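Local coordinates for virulent strain associated lipoprotein (Borreliella spielmanii A14S, PDB 6FZZ) that is an outer-surface lipoprotein of a Lyme disease spirochaete that probably binds glutathione and may aid colonisation of the mammalian host, at residues D32-K35 with Y36-K39; K145-F148 with E149-L152; N85-A89 with D90-R94; P62-T65 with V66-S70; D107-N110 with T111-L115. All coordinates share one frame; numbering follows the deposited sequence.

In the fold
This all-helical chain is the C-terminal part of a longer lipoprotein, and its five contacts are all local, following one another in series without nesting or crossing; none closes a long loop. Interaction 1 lies on helix 15-41. Interaction 4 is a beta turn in the loop ahead of helix 71-83 and reaches that helix's N-cap, and interaction 3 caps helix 89-102. Interaction 5 sits near the middle of the chain on helix 105-126, and interaction 2 lies on helix 138-170. Interactions 1 and 3 touch where Tyr36 meets Asn85; interactions 2 and 4 are farthest apart, with centres about 33 Å from each other.

Interaction 1 of 5, residues D32-K35 with Y36-K39; sequences DRKK and YEKK
Tyr36 lays its ring under the preceding turn of the helix, and one face takes the backbone oxygen of Asp32, which stands over the ring centre 3.4 Å from the plane. The first torsion sets this up: chi1 of -48° keeps CG beside the backbone N and opposite the carbonyl carbon, folding the ring back toward residue 32. The same oxygen receives only a weak bond from Tyr36 N, at 3.3 Å. Farther out, Asp32 CB comes to 3.9 Å from Tyr36 OH. The ring marks the packed side of helix 15-41, part of a predicted coiled coil: it is buried, touching Lys78 of helix 71-83 and Glu116 of helix 105-126, and its hydroxyl is hydrogen-bonded to Lys155 NZ. From the exposed side Lys35 adds aliphatic cover, its chain bending at chi3 (64°) to bring CE to 3.8 Å from Tyr36 CE1. The next side chains round the helix are held by charge. Arg33 NH1 and Glu37 OE2 form an i to i+4 salt bridge of 3.1 Å, but the guanidinium and carboxylate planes stand 89° apart and the oxygen lies well out of the guanidinium plane, so attraction acts without a directed N-H. Arg33 is more firmly engaged through NE, which makes a salt bridge with Asp120. The loose side carries lysines: Lys34 NZ remains 6.7 Å from Glu37 OE1, and Lys38 runs out, extended, into solvent. Beneath them Lys38 N and Lys39 N bond to Lys34 O and Lys35 O in ordinary helical fashion.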
loop_
_atom_site.group_PDB
_atom_site.type_symbol
_atom_site.label_atom_id
_atom_site.label_comp_id
_atom_site.label_asym_id
_atom_site.label_seq_id
_atom_site.Cartn_x
_atom_site.Cartn_y
_atom_site.Cartn_z
ATOM N N ASP A 32 8.158 10.149 0.491
ATOM C CA ASP A 32 6.892 9.626 -0.022
ATOM C C ASP A 32 5.837 9.557 1.061
ATOM O O ASP A 32 4.732 10.015 0.821
ATOM C CB ASP A 32 7.021 8.255 -0.684
ATOM C CG ASP A 32 7.842 8.316 -1.968
ATOM O OD1 ASP A 32 7.953 9.408 -2.564
ATOM O OD2 ASP A 32 8.391 7.277 -2.379
ATOM N N ARG A 33 6.159 9.018 2.240
ATOM C CA ARG A 33 5.167 8.953 3.312
ATOM C C ARG A 33 4.559 10.321 3.581
ATOM O O ARG A 33 3.348 10.427 3.853
ATOM C CB ARG A 33 5.751 8.418 4.628
ATOM C CG ARG A 33 4.676 8.369 5.678
ATOM C CD ARG A 33 5.136 7.814 6.998
ATOM N NE ARG A 33 4.042 7.259 7.835
ATOM C CZ ARG A 33 3.691 7.669 9.071
ATOM N NH1 ARG A 33 4.245 8.754 9.627
ATOM N NH2 ARG A 33 2.771 6.975 9.782
ATOM N N LYS A 34 5.376 11.372 3.537
ATOM C CA LYS A 34 4.875 12.745 3.824
ATOM C C LYS A 34 3.867 13.213 2.751
ATOM O O LYS A 34 2.867 13.881 3.044
ATOM C CB LYS A 34 6.032 13.755 3.985
ATOM C CG LYS A 34 6.763 13.592 5.292
ATOM C CD LYS A 34 8.106 14.314 5.279
ATOM C CE LYS A 34 8.351 15.120 6.554
ATOM N NZ LYS A 34 9.717 14.875 7.077
ATOM N N LYS A 35 4.105 12.798 1.524
ATOM C CA LYS A 35 3.167 12.952 0.441
ATOM C C LYS A 35 1.743 12.433 0.713
ATOM O O LYS A 35 0.723 13.081 0.452
ATOM C CB LYS A 35 3.732 12.282 -0.787
ATOM C CG LYS A 35 3.479 13.011 -2.093
ATOM C CD LYS A 35 4.338 12.387 -3.222
ATOM C CE LYS A 35 3.956 10.936 -3.528
ATOM N NZ LYS A 35 4.563 10.445 -4.808
ATOM N N TYR A 36 1.683 11.234 1.212
ATOM C CA TYR A 36 0.421 10.640 1.598
ATOM C C TYR A 36 -0.260 11.338 2.755
ATOM O O TYR A 36 -1.467 11.388 2.733
ATOM C CB TYR A 36 0.654 9.169 1.918
ATOM C CG TYR A 36 1.462 8.483 0.842
ATOM C CD1 TYR A 36 1.338 8.862 -0.497
ATOM C CD2 TYR A 36 2.384 7.475 1.177
ATOM C CE1 TYR A 36 2.136 8.252 -1.473
ATOM C CE2 TYR A 36 3.126 6.815 0.212
ATOM C CZ TYR A 36 3.055 7.240 -1.090
ATOM O OH TYR A 36 3.807 6.595 -2.026
ATOM N N GLU A 37 0.511 11.843 3.740
ATOM C CA GLU A 37 -0.039 12.632 4.879
ATOM C C GLU A 37 -0.635 13.882 4.322
ATOM O O GLU A 37 -1.687 14.287 4.738
ATOM C CB GLU A 37 0.993 12.994 5.945
ATOM C CG GLU A 37 1.462 11.831 6.795
ATOM C CD GLU A 37 2.816 12.119 7.433
ATOM O OE1 GLU A 37 3.191 13.280 7.492
ATOM O OE2 GLU A 37 3.515 11.207 7.875
ATOM N N LYS A 38 0.027 14.464 3.332
ATOM C CA LYS A 38 -0.464 15.665 2.671
ATOM C C LYS A 38 -1.740 15.386 1.883
ATOM O O LYS A 38 -2.648 16.208 1.942
ATOM C CB LYS A 38 0.661 16.325 1.826
ATOM C CG LYS A 38 0.180 17.450 0.920
ATOM C CD LYS A 38 1.338 18.315 0.408
ATOM C CE LYS A 38 0.827 19.646 -0.149
ATOM N NZ LYS A 38 1.866 20.389 -0.902
ATOM N N LYS A 39 -1.869 14.229 1.204
ATOM C CA LYS A 39 -3.079 13.923 0.509
ATOM C C LYS A 39 -4.254 13.738 1.508
ATOM O O LYS A 39 -5.423 14.029 1.150
ATOM C CB LYS A 39 -3.008 12.646 -0.363
ATOM C CG LYS A 39 -2.060 12.692 -1.554
ATOM C CD LYS A 39 -2.509 13.749 -2.530
ATOM C CE LYS A 39 -1.860 13.605 -3.911
ATOM N NZ LYS A 39 -1.521 14.982 -4.283
#

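Interaction 2 of 5, residues K145-F148 with E149-L152; sequences KNLF and EKLL
Lys145 and Glu149 meet because their first torsions turn them toward one another: Lys145 has CG opposite its backbone N, while Glu149 has CG beside its own N and continues extended. A last bend in the lysine (chi4 -88°) then brings NZ to Glu149 OE2. The salt bridge is a hydrogen bond of 2.7 Å, and the ammonium approaches from above the carboxylate, 36° out of its plane. Lys145 CE also lies 3.4 Å from Glu149 OE2.

On another side of helix 138-170 the contacts are apolar. Leu152 CD1 sits over one face of the Phe148 ring and comes to 3.9 Å from Phe148 CE2. Leu151 CD2 is looser, 4.3 Å from Phe148 CD1. The helix thus divides its surface: Phe148 packs on Thr122 and Leu126 of helix 105-126, Leu147 meets Leu204 and Ile208 of helix 180-209, and the Lys145 chain lies on Leu18, Asp21 and Leu22 of helix 15-41.

With Lys145 only partly exposed, the carboxylate one turn on would partly offset its charge, and the ion pair probably favours both ionised forms beside the apolar packing against the neighbouring helices.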
loop_
_atom_site.group_PDB
_atom_site.type_symbol
_atom_site.label_atom_id
_atom_site.label_comp_id
_atom_site.label_asym_id
_atom_site.label_seq_id
_atom_site.Cartn_x
_atom_site.Cartn_y
_atom_site.Cartn_z
ATOM N N LYS A 145 19.474 -3.784 3.567
ATOM C CA LYS A 145 19.222 -3.164 2.290
ATOM C C LYS A 145 18.410 -4.082 1.375
ATOM O O LYS A 145 17.475 -3.647 0.764
ATOM C CB LYS A 145 20.514 -2.732 1.605
ATOM C CG LYS A 145 20.283 -2.135 0.186
ATOM C CD LYS A 145 21.591 -2.140 -0.598
ATOM C CE LYS A 145 21.577 -1.249 -1.839
ATOM N NZ LYS A 145 21.073 -2.045 -2.971
ATOM N N ASN A 146 18.800 -5.330 1.243
ATOM C CA ASN A 146 18.085 -6.252 0.410
ATOM C C ASN A 146 16.632 -6.464 0.924
ATOM O O ASN A 146 15.737 -6.555 0.109
ATOM C CB ASN A 146 18.796 -7.597 0.382
ATOM C CG ASN A 146 20.157 -7.542 -0.333
ATOM O OD1 ASN A 146 20.421 -6.687 -1.192
ATOM N ND2 ASN A 146 21.022 -8.468 0.024
ATOM N N LEU A 147 16.429 -6.576 2.238
ATOM C CA LEU A 147 15.061 -6.757 2.809
ATOM C C LEU A 147 14.170 -5.534 2.502
ATOM O O LEU A 147 13.042 -5.644 2.039
ATOM C CB LEU A 147 15.128 -7.030 4.288
ATOM C CG LEU A 147 15.720 -8.389 4.712
ATOM C CD1 LEU A 147 15.949 -8.390 6.195
ATOM C CD2 LEU A 147 14.802 -9.536 4.389
ATOM N N PHE A 148 14.736 -4.352 2.662
ATOM C CA PHE A 148 13.972 -3.117 2.474
ATOM C C PHE A 148 13.589 -2.906 1.034
ATOM O O PHE A 148 12.444 -2.521 0.693
ATOM C CB PHE A 148 14.773 -1.920 2.995
ATOM C CG PHE A 148 13.945 -0.698 3.148
ATOM C CD1 PHE A 148 12.743 -0.737 3.876
ATOM C CD2 PHE A 148 14.324 0.492 2.583
ATOM C CE1 PHE A 148 11.964 0.380 4.037
ATOM C CE2 PHE A 148 13.573 1.625 2.782
ATOM C CZ PHE A 148 12.380 1.572 3.473
ATOM N N GLU A 149 14.531 -3.197 0.145
ATOM C CA GLU A 149 14.257 -3.175 -1.267
ATOM C C GLU A 149 13.218 -4.156 -1.693
ATOM O O GLU A 149 12.325 -3.820 -2.506
ATOM C CB GLU A 149 15.539 -3.389 -2.108
ATOM C CG GLU A 149 16.479 -2.256 -2.002
ATOM C CD GLU A 149 17.720 -2.434 -2.895
ATOM O OE1 GLU A 149 17.975 -3.539 -3.363
ATOM O OE2 GLU A 149 18.475 -1.477 -3.100
ATOM N N LYS A 150 13.339 -5.367 -1.197
ATOM C CA LYS A 150 12.306 -6.379 -1.446
ATOM C C LYS A 150 10.941 -5.896 -0.903
ATOM O O LYS A 150 9.899 -6.004 -1.613
ATOM C CB LYS A 150 12.677 -7.713 -0.798
ATOM C CG LYS A 150 13.778 -8.469 -1.548
ATOM C CD LYS A 150 13.867 -9.929 -1.113
ATOM C CE LYS A 150 14.620 -10.078 0.203
ATOM N NZ LYS A 150 14.785 -11.495 0.702
ATOM N N LEU A 151 10.935 -5.336 0.322
ATOM C CA LEU A 151 9.658 -4.791 0.891
ATOM C C LEU A 151 9.037 -3.723 -0.006
ATOM O O LEU A 151 7.846 -3.819 -0.346
ATOM C CB LEU A 151 9.898 -4.229 2.311
ATOM C CG LEU A 151 8.714 -3.623 3.060
ATOM C CD1 LEU A 151 7.631 -4.693 3.207
ATOM C CD2 LEU A 151 9.232 -3.154 4.402
ATOM N N LEU A 152 9.847 -2.767 -0.506
ATOM C CA LEU A 152 9.375 -1.731 -1.396
ATOM C C LEU A 152 8.868 -2.310 -2.722
ATOM O O LEU A 152 7.847 -1.856 -3.277
ATOM C CB LEU A 152 10.456 -0.641 -1.621
ATOM C CG LEU A 152 10.912 0.186 -0.415
ATOM C CD1 LEU A 152 12.017 1.172 -0.784
ATOM C CD2 LEU A 152 9.734 0.934 0.224
#

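Interaction 3 of 5, residues N85-A89 with D90-R94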
loop_
_atom_site.group_PDB
_atom_site.type_symbol
_atom_site.label_atom_id
_atom_site.label_comp_id
_atom_site.label_asym_id
_atom_site.label_seq_id
_atom_site.Cartn_x
_atom_site.Cartn_y
_atom_site.Cartn_z
ATOM N N ASN A 85 -0.794 5.277 -5.026
ATOM C CA ASN A 85 -0.151 6.581 -5.201
ATOM C C ASN A 85 0.205 6.946 -6.646
ATOM O O ASN A 85 0.449 8.109 -6.975
ATOM C CB ASN A 85 1.018 6.716 -4.259
ATOM C CG ASN A 85 2.246 5.965 -4.713
ATOM O OD1 ASN A 85 2.182 4.833 -5.211
ATOM N ND2 ASN A 85 3.393 6.600 -4.517
ATOM N N ASP A 86 0.172 5.985 -7.548
ATOM C CA ASP A 86 0.418 6.372 -8.911
ATOM C C ASP A 86 -0.887 6.714 -9.642
ATOM O O ASP A 86 -0.859 6.782 -10.864
ATOM C CB ASP A 86 1.202 5.239 -9.599
ATOM C CG ASP A 86 1.906 5.680 -10.903
ATOM O OD1 ASP A 86 2.071 6.914 -11.177
ATOM O OD2 ASP A 86 2.261 4.738 -11.670
ATOM N N MET A 87 -2.017 6.904 -8.925
ATOM C CA MET A 87 -3.314 7.280 -9.569
ATOM C C MET A 87 -3.718 8.731 -9.360
ATOM O O MET A 87 -3.506 9.264 -8.294
ATOM C CB MET A 87 -4.442 6.440 -9.023
ATOM C CG MET A 87 -4.289 4.979 -9.341
ATOM S SD MET A 87 -5.695 4.023 -8.769
ATOM C CE MET A 87 -5.172 2.339 -9.085
ATOM N N ASN A 88 -4.347 9.371 -10.348
ATOM C CA ASN A 88 -4.972 10.682 -10.072
ATOM C C ASN A 88 -6.397 10.510 -9.568
ATOM O O ASN A 88 -6.901 9.359 -9.534
ATOM C CB ASN A 88 -4.960 11.584 -11.291
ATOM C CG ASN A 88 -5.797 11.038 -12.398
ATOM O OD1 ASN A 88 -6.989 10.774 -12.229
ATOM N ND2 ASN A 88 -5.164 10.791 -13.517
ATOM N N ALA A 89 -7.039 11.641 -9.209
ATOM C CA ALA A 89 -8.407 11.665 -8.672
ATOM C C ALA A 89 -9.392 10.866 -9.545
ATOM O O ALA A 89 -10.199 10.123 -8.999
ATOM C CB ALA A 89 -8.901 13.099 -8.441
ATOM N N ASP A 90 -9.260 10.973 -10.872
ATOM C CA ASP A 90 -10.087 10.239 -11.831
ATOM C C ASP A 90 -9.835 8.706 -11.813
ATOM O O ASP A 90 -10.769 7.919 -11.916
ATOM C CB ASP A 90 -9.817 10.762 -13.224
ATOM C CG ASP A 90 -10.425 9.908 -14.305
ATOM O OD1 ASP A 90 -11.659 10.018 -14.510
ATOM O OD2 ASP A 90 -9.668 9.122 -14.947
ATOM N N GLU A 91 -8.567 8.308 -11.758
ATOM C CA GLU A 91 -8.208 6.908 -11.644
ATOM C C GLU A 91 -8.607 6.348 -10.302
ATOM O O GLU A 91 -9.093 5.214 -10.236
ATOM C CB GLU A 91 -6.721 6.729 -11.842
ATOM C CG GLU A 91 -6.268 6.935 -13.276
ATOM C CD GLU A 91 -4.771 6.953 -13.336
ATOM O OE1 GLU A 91 -4.188 7.817 -12.620
ATOM O OE2 GLU A 91 -4.196 6.062 -14.000
ATOM N N LEU A 92 -8.424 7.134 -9.232
ATOM C CA LEU A 92 -8.899 6.750 -7.897
ATOM C C LEU A 92 -10.391 6.424 -7.885
ATOM O O LEU A 92 -10.821 5.408 -7.319
ATOM C CB LEU A 92 -8.596 7.855 -6.855
ATOM C CG LEU A 92 -7.128 8.078 -6.504
ATOM C CD1 LEU A 92 -6.923 9.271 -5.581
ATOM C CD2 LEU A 92 -6.526 6.852 -5.875
ATOM N N LYS A 93 -11.205 7.300 -8.485
ATOM C CA LYS A 93 -12.656 7.114 -8.441
ATOM C C LYS A 93 -12.994 5.885 -9.298
ATOM O O LYS A 93 -13.823 5.086 -8.953
ATOM C CB LYS A 93 -13.387 8.384 -8.985
ATOM C CG LYS A 93 -14.883 8.122 -9.248
ATOM C CD LYS A 93 -15.526 9.087 -10.246
ATOM C CE LYS A 93 -15.143 10.536 -10.004
ATOM N NZ LYS A 93 -16.080 11.468 -10.701
ATOM N N ARG A 94 -12.351 5.747 -10.436
ATOM C CA ARG A 94 -12.620 4.617 -11.307
ATOM C C ARG A 94 -12.186 3.302 -10.661
ATOM O O ARG A 94 -12.891 2.331 -10.762
ATOM C CB ARG A 94 -11.908 4.819 -12.641
ATOM C CG ARG A 94 -11.935 3.660 -13.608
ATOM C CD ARG A 94 -13.274 2.978 -13.838
ATOM N NE ARG A 94 -14.333 3.872 -14.300
ATOM C CZ ARG A 94 -15.560 3.462 -14.626
ATOM N NH1 ARG A 94 -15.887 2.176 -14.543
ATOM N NH2 ARG A 94 -16.466 4.340 -15.039
#
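A capping box starts helix 89-102, with Asn88 at the N-cap and Glu91 three residues on, each side chain bonded to the other's backbone N-H. Asn88 OD1 receives Glu91 N at 3.0 Å, with the donor above the amide plane, 43° out of it, and it also takes a weak, bent bond from Asp90 N at 2.7 Å. The asparagine can reach forward to these first N-H groups of the helix because chi1 of 65° places CG between its own N and carbonyl carbon. In return Glu91 reaches back, and its OE1 accepts from Asn88 N at 2.8 Å, met on the anti side of the carboxylate by a fairly straight N-H (161°). The two side chains run at about a right angle; although Asn88 ND2 lies 3.3 Å from Glu91 OE1, the angle is too poor for a bond. The first helical turn is closed by Leu92 N to Asn88 O, 2.7 Å long. Residues on the two flanks of the box add a hydrophobic staple: Met87, just before the cap, sets CB against Leu92 CD2 at 3.8 Å. Met87 CB also lies 3.6 Å from Glu91 CB, so the glutamate's aliphatic root fills the same corner. On the exposed side of the cap lie Asn88, Ala89 and Asp90. Beyond the staple the methionine extends to Phe162 and Leu166 of helix 138-170. That helix also supplies Lys163, whose NZ makes a salt bridge with Glu91 OE2 and a hydrogen bond with Asp86 O.

Interaction 4 of 5, residues P62-T65 with V66-S70; sequences PRET and VSDNS
Asp68 OD2 is gripped twice by Thr65: the backbone N donates at 2.8 Å in a straight bond (164°), met on the anti side of the carboxylate, and the hydroxyl OG1 adds a weak one at 3.1 Å. Thr65 OG1 lies between its own N and carbonyl carbon (chi1 67°), a placement that also faces it to the backbone ahead, where Ser67 N and Asp68 N bond to it weakly at 3.2 and 3.3 Å. The exchange is therefore reciprocal, with each side chain touching the other's backbone N-H. Asp68 N also donates to Thr65 O at 3.0 Å, standing above the carbonyl plane, 68° out of it. That bond closes the type I beta turn from Thr65 to Asp68, in the loop between helix 15-41 and helix 71-83, and the side chains brace it on one flank. Thr65 is buried, and its carbonyl oxygen has a further donor in Ser73 OG. The carbonyl oxygens of Val66 and Asp68 are both bonded to Arg77 NH1. A second link spans the turn's base. Glu64, bent at chi2, offers OE2 to Ser70 OG at 2.6 Å, and the hydroxyl meets its anti lone pair. Ser70 is the N-cap of helix 71-83 and its OG also receives Ser73 N, consistent with the glutamate orienting the capping hydroxyl from a second shell. The other carboxylate oxygen, Glu64 OE1, forms a salt bridge with Arg72 in the first turn of that helix. Glu64 CB meanwhile rests 3.5 Å from Asp68 OD2.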
loop_
_atom_site.group_PDB
_atom_site.type_symbol
_atom_site.label_atom_id
_atom_site.label_comp_id
_atom_site.label_asym_id
_atom_site.label_seq_id
_atom_site.Cartn_x
_atom_site.Cartn_y
_atom_site.Cartn_z
ATOM N N PRO A 62 -16.137 1.829 17.947
ATOM C CA PRO A 62 -17.522 2.157 17.786
ATOM C C PRO A 62 -18.104 1.749 16.406
ATOM O O PRO A 62 -19.187 2.200 16.067
ATOM C CB PRO A 62 -17.521 3.682 17.985
ATOM C CG PRO A 62 -16.231 4.140 17.298
ATOM C CD PRO A 62 -15.256 2.999 17.622
ATOM N N ARG A 63 -17.432 0.878 15.643
ATOM C CA ARG A 63 -17.993 0.317 14.425
ATOM C C ARG A 63 -18.256 1.408 13.372
ATOM O O ARG A 63 -19.209 1.323 12.609
ATOM C CB ARG A 63 -19.292 -0.526 14.686
ATOM C CG ARG A 63 -19.071 -1.590 15.762
ATOM C CD ARG A 63 -19.894 -2.894 15.715
ATOM N NE ARG A 63 -20.763 -3.047 14.543
ATOM C CZ ARG A 63 -20.527 -3.740 13.439
ATOM N NH1 ARG A 63 -19.410 -4.373 13.214
ATOM N NH2 ARG A 63 -21.435 -3.740 12.516
ATOM N N GLU A 64 -17.371 2.401 13.298
ATOM C CA GLU A 64 -17.454 3.445 12.255
ATOM C C GLU A 64 -16.960 2.897 10.886
ATOM O O GLU A 64 -16.423 1.797 10.811
ATOM C CB GLU A 64 -16.704 4.732 12.717
ATOM C CG GLU A 64 -15.166 4.706 12.587
ATOM C CD GLU A 64 -14.366 3.857 13.589
ATOM O OE1 GLU A 64 -14.937 2.934 14.192
ATOM O OE2 GLU A 64 -13.109 4.095 13.773
ATOM N N THR A 65 -17.179 3.654 9.806
ATOM C CA THR A 65 -16.607 3.276 8.501
ATOM C C THR A 65 -15.239 3.949 8.287
ATOM O O THR A 65 -14.873 4.866 9.021
ATOM C CB THR A 65 -17.463 3.632 7.282
ATOM O OG1 THR A 65 -17.530 5.038 7.156
ATOM C CG2 THR A 65 -18.826 3.066 7.398
ATOM N N VAL A 66 -14.501 3.434 7.295
ATOM C CA VAL A 66 -13.228 4.026 6.906
ATOM C C VAL A 66 -13.482 5.440 6.372
ATOM O O VAL A 66 -12.578 6.311 6.360
ATOM C CB VAL A 66 -12.513 3.100 5.889
ATOM C CG1 VAL A 66 -11.362 3.811 5.151
ATOM C CG2 VAL A 66 -12.009 1.874 6.630
ATOM N N SER A 67 -14.703 5.688 5.866
ATOM C CA SER A 67 -15.044 7.021 5.420
ATOM C C SER A 67 -15.198 8.057 6.595
ATOM O O SER A 67 -15.034 9.274 6.388
ATOM C CB SER A 67 -16.372 7.011 4.604
ATOM O OG SER A 67 -16.588 8.335 4.200
ATOM N N ASP A 68 -15.500 7.586 7.805
ATOM C CA ASP A 68 -15.723 8.448 8.959
ATOM C C ASP A 68 -14.402 8.967 9.449
ATOM O O ASP A 68 -13.324 8.421 9.109
ATOM C CB ASP A 68 -16.409 7.712 10.093
ATOM C CG ASP A 68 -17.864 7.408 9.803
ATOM O OD1 ASP A 68 -18.548 8.349 9.380
ATOM O OD2 ASP A 68 -18.302 6.242 9.939
ATOM N N ASN A 69 -14.481 9.997 10.278
ATOM C CA ASN A 69 -13.299 10.693 10.690
ATOM C C ASN A 69 -12.668 10.273 12.004
ATOM O O ASN A 69 -12.109 11.094 12.746
ATOM C CB ASN A 69 -13.516 12.193 10.586
ATOM C CG ASN A 69 -13.464 12.665 9.136
ATOM O OD1 ASN A 69 -12.677 12.158 8.325
ATOM N ND2 ASN A 69 -14.274 13.645 8.807
ATOM N N SER A 70 -12.635 8.978 12.279
ATOM C CA SER A 70 -11.865 8.551 13.427
ATOM C C SER A 70 -10.359 8.579 13.078
ATOM O O SER A 70 -10.003 8.684 11.911
ATOM C CB SER A 70 -12.304 7.155 13.817
ATOM O OG SER A 70 -11.988 6.247 12.780
#

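Interaction 5 of 5, residues D107-N110 with T111-L115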
loop_
_atom_site.group_PDB
_atom_site.type_symbol
_atom_site.label_atom_id
_atom_site.label_comp_id
_atom_site.label_asym_id
_atom_site.label_seq_id
_atom_site.Cartn_x
_atom_site.Cartn_y
_atom_site.Cartn_z
ATOM N N ASP A 107 -11.846 -7.384 0.558
ATOM C CA ASP A 107 -10.679 -8.235 0.375
ATOM C C ASP A 107 -9.593 -7.447 -0.390
ATOM O O ASP A 107 -8.421 -7.646 -0.138
ATOM C CB ASP A 107 -11.031 -9.525 -0.409
ATOM C CG ASP A 107 -11.653 -10.611 0.499
ATOM O OD1 ASP A 107 -11.990 -10.291 1.636
ATOM O OD2 ASP A 107 -11.826 -11.770 0.099
ATOM N N ILE A 108 -9.983 -6.627 -1.365
ATOM C CA ILE A 108 -8.992 -5.801 -2.092
ATOM C C ILE A 108 -8.399 -4.728 -1.154
ATOM O O ILE A 108 -7.146 -4.551 -1.112
ATOM C CB ILE A 108 -9.661 -5.086 -3.316
ATOM C CG1 ILE A 108 -9.951 -6.072 -4.409
ATOM C CG2 ILE A 108 -8.809 -3.935 -3.838
ATOM C CD1 ILE A 108 -8.725 -6.547 -5.208
ATOM N N PHE A 109 -9.267 -3.971 -0.465
ATOM C CA PHE A 109 -8.794 -2.817 0.295
ATOM C C PHE A 109 -8.093 -3.272 1.573
ATOM O O PHE A 109 -6.980 -2.812 1.873
ATOM C CB PHE A 109 -9.895 -1.773 0.573
ATOM C CG PHE A 109 -10.158 -0.863 -0.610
ATOM C CD1 PHE A 109 -11.013 -1.262 -1.644
ATOM C CD2 PHE A 109 -9.553 0.378 -0.681
ATOM C CE1 PHE A 109 -11.236 -0.432 -2.730
ATOM C CE2 PHE A 109 -9.801 1.213 -1.763
ATOM C CZ PHE A 109 -10.605 0.785 -2.789
ATOM N N ASN A 110 -8.666 -4.211 2.303
ATOM C CA ASN A 110 -8.011 -4.599 3.565
ATOM C C ASN A 110 -6.621 -5.224 3.331
ATOM O O ASN A 110 -5.670 -5.029 4.132
ATOM C CB ASN A 110 -8.896 -5.556 4.392
ATOM C CG ASN A 110 -10.117 -4.874 5.002
ATOM O OD1 ASN A 110 -10.209 -3.642 5.164
ATOM N ND2 ASN A 110 -11.078 -5.717 5.424
ATOM N N THR A 111 -6.527 -6.005 2.269
ATOM C CA THR A 111 -5.302 -6.700 1.954
ATOM C C THR A 111 -4.224 -5.687 1.549
ATOM O O THR A 111 -3.103 -5.776 2.057
ATOM C CB THR A 111 -5.489 -7.838 0.894
ATOM O OG1 THR A 111 -6.473 -8.751 1.325
ATOM C CG2 THR A 111 -4.220 -8.642 0.752
ATOM N N SER A 112 -4.598 -4.717 0.701
ATOM C CA SER A 112 -3.708 -3.721 0.123
ATOM C C SER A 112 -3.202 -2.808 1.205
ATOM O O SER A 112 -2.008 -2.487 1.266
ATOM C CB SER A 112 -4.499 -2.798 -0.905
ATOM O OG SER A 112 -4.980 -3.621 -1.854
ATOM N N ILE A 113 -4.109 -2.385 2.077
ATOM C CA ILE A 113 -3.780 -1.443 3.115
ATOM C C ILE A 113 -2.948 -2.117 4.212
ATOM O O ILE A 113 -2.162 -1.463 4.867
ATOM C CB ILE A 113 -5.084 -0.750 3.614
ATOM C CG1 ILE A 113 -5.368 0.491 2.785
ATOM C CG2 ILE A 113 -5.083 -0.476 5.075
ATOM C CD1 ILE A 113 -5.810 0.165 1.365
ATOM N N THR A 114 -3.101 -3.425 4.420
ATOM C CA THR A 114 -2.263 -4.124 5.341
ATOM C C THR A 114 -0.811 -4.164 4.811
ATOM O O THR A 114 0.154 -3.899 5.558
ATOM C CB THR A 114 -2.813 -5.554 5.616
ATOM O OG1 THR A 114 -4.109 -5.445 6.160
ATOM C CG2 THR A 114 -1.917 -6.383 6.586
ATOM N N LEU A 115 -0.662 -4.452 3.523
ATOM C CA LEU A 115 0.635 -4.460 2.881
ATOM C C LEU A 115 1.287 -3.044 3.054
ATOM O O LEU A 115 2.403 -2.904 3.560
ATOM C CB LEU A 115 0.491 -4.872 1.398
ATOM C CG LEU A 115 1.811 -4.949 0.605
ATOM C CD1 LEU A 115 1.593 -5.621 -0.743
ATOM C CD2 LEU A 115 2.397 -3.567 0.349
#
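Thr111 and Asn110 have the most surface buried here, followed by Phe109. The first two take part in hydroxyl bonds that double the helix's own, Thr111 as donor and Asn110 as acceptor. Thr111 OG1 donates to Asp107 O at 2.7 Å, lying in the carbonyl plane, whereas the backbone bond from Thr111 N to the same oxygen is weak and long at 3.5 Å. A chi1 of -56° turns the hydroxyl back over the preceding turn, beside its own N, with CG2 opposite that N. Asn110 takes part through its carbonyl oxygen, gripped by two donors of one residue: Thr114 OG1 at 2.6 Å and Thr114 N at 3.0 Å, the latter above the carbonyl plane. The asparagine amide faces elsewhere, with OD1 bonded to Tyr76 OH of helix 71-83 and ND2 to a tetraethylene glycol probably left from crystallisation. Serine or threonine bonded to the carbonyl four residues back is a familiar helix arrangement, and it satisfies hydroxyls in apolar surroundings. Helix 105-126, close to the chain's centre, uses it repeatedly. Ser112 OG also donates to Ile108 O, though the modelled bond is doubtfully short, and Thr111 and Ser112 touch Ile194 of helix 180-209. Phe109 marks the apolar side. Its carbonyl accepts Ile113 N at 2.9 Å, nearly along the C=O axis, and Ile113 CD1 folds to 3.2 Å from Phe109 O. Between the side chains the approach is looser, with Phe109 CD2 4.3 Å from Ile113 CD1. Both side chains pack on Tyr76 and Thr80, and Phe109 also meets Ala52 and Leu56 of the loop between helix 15-41 and helix 71-83.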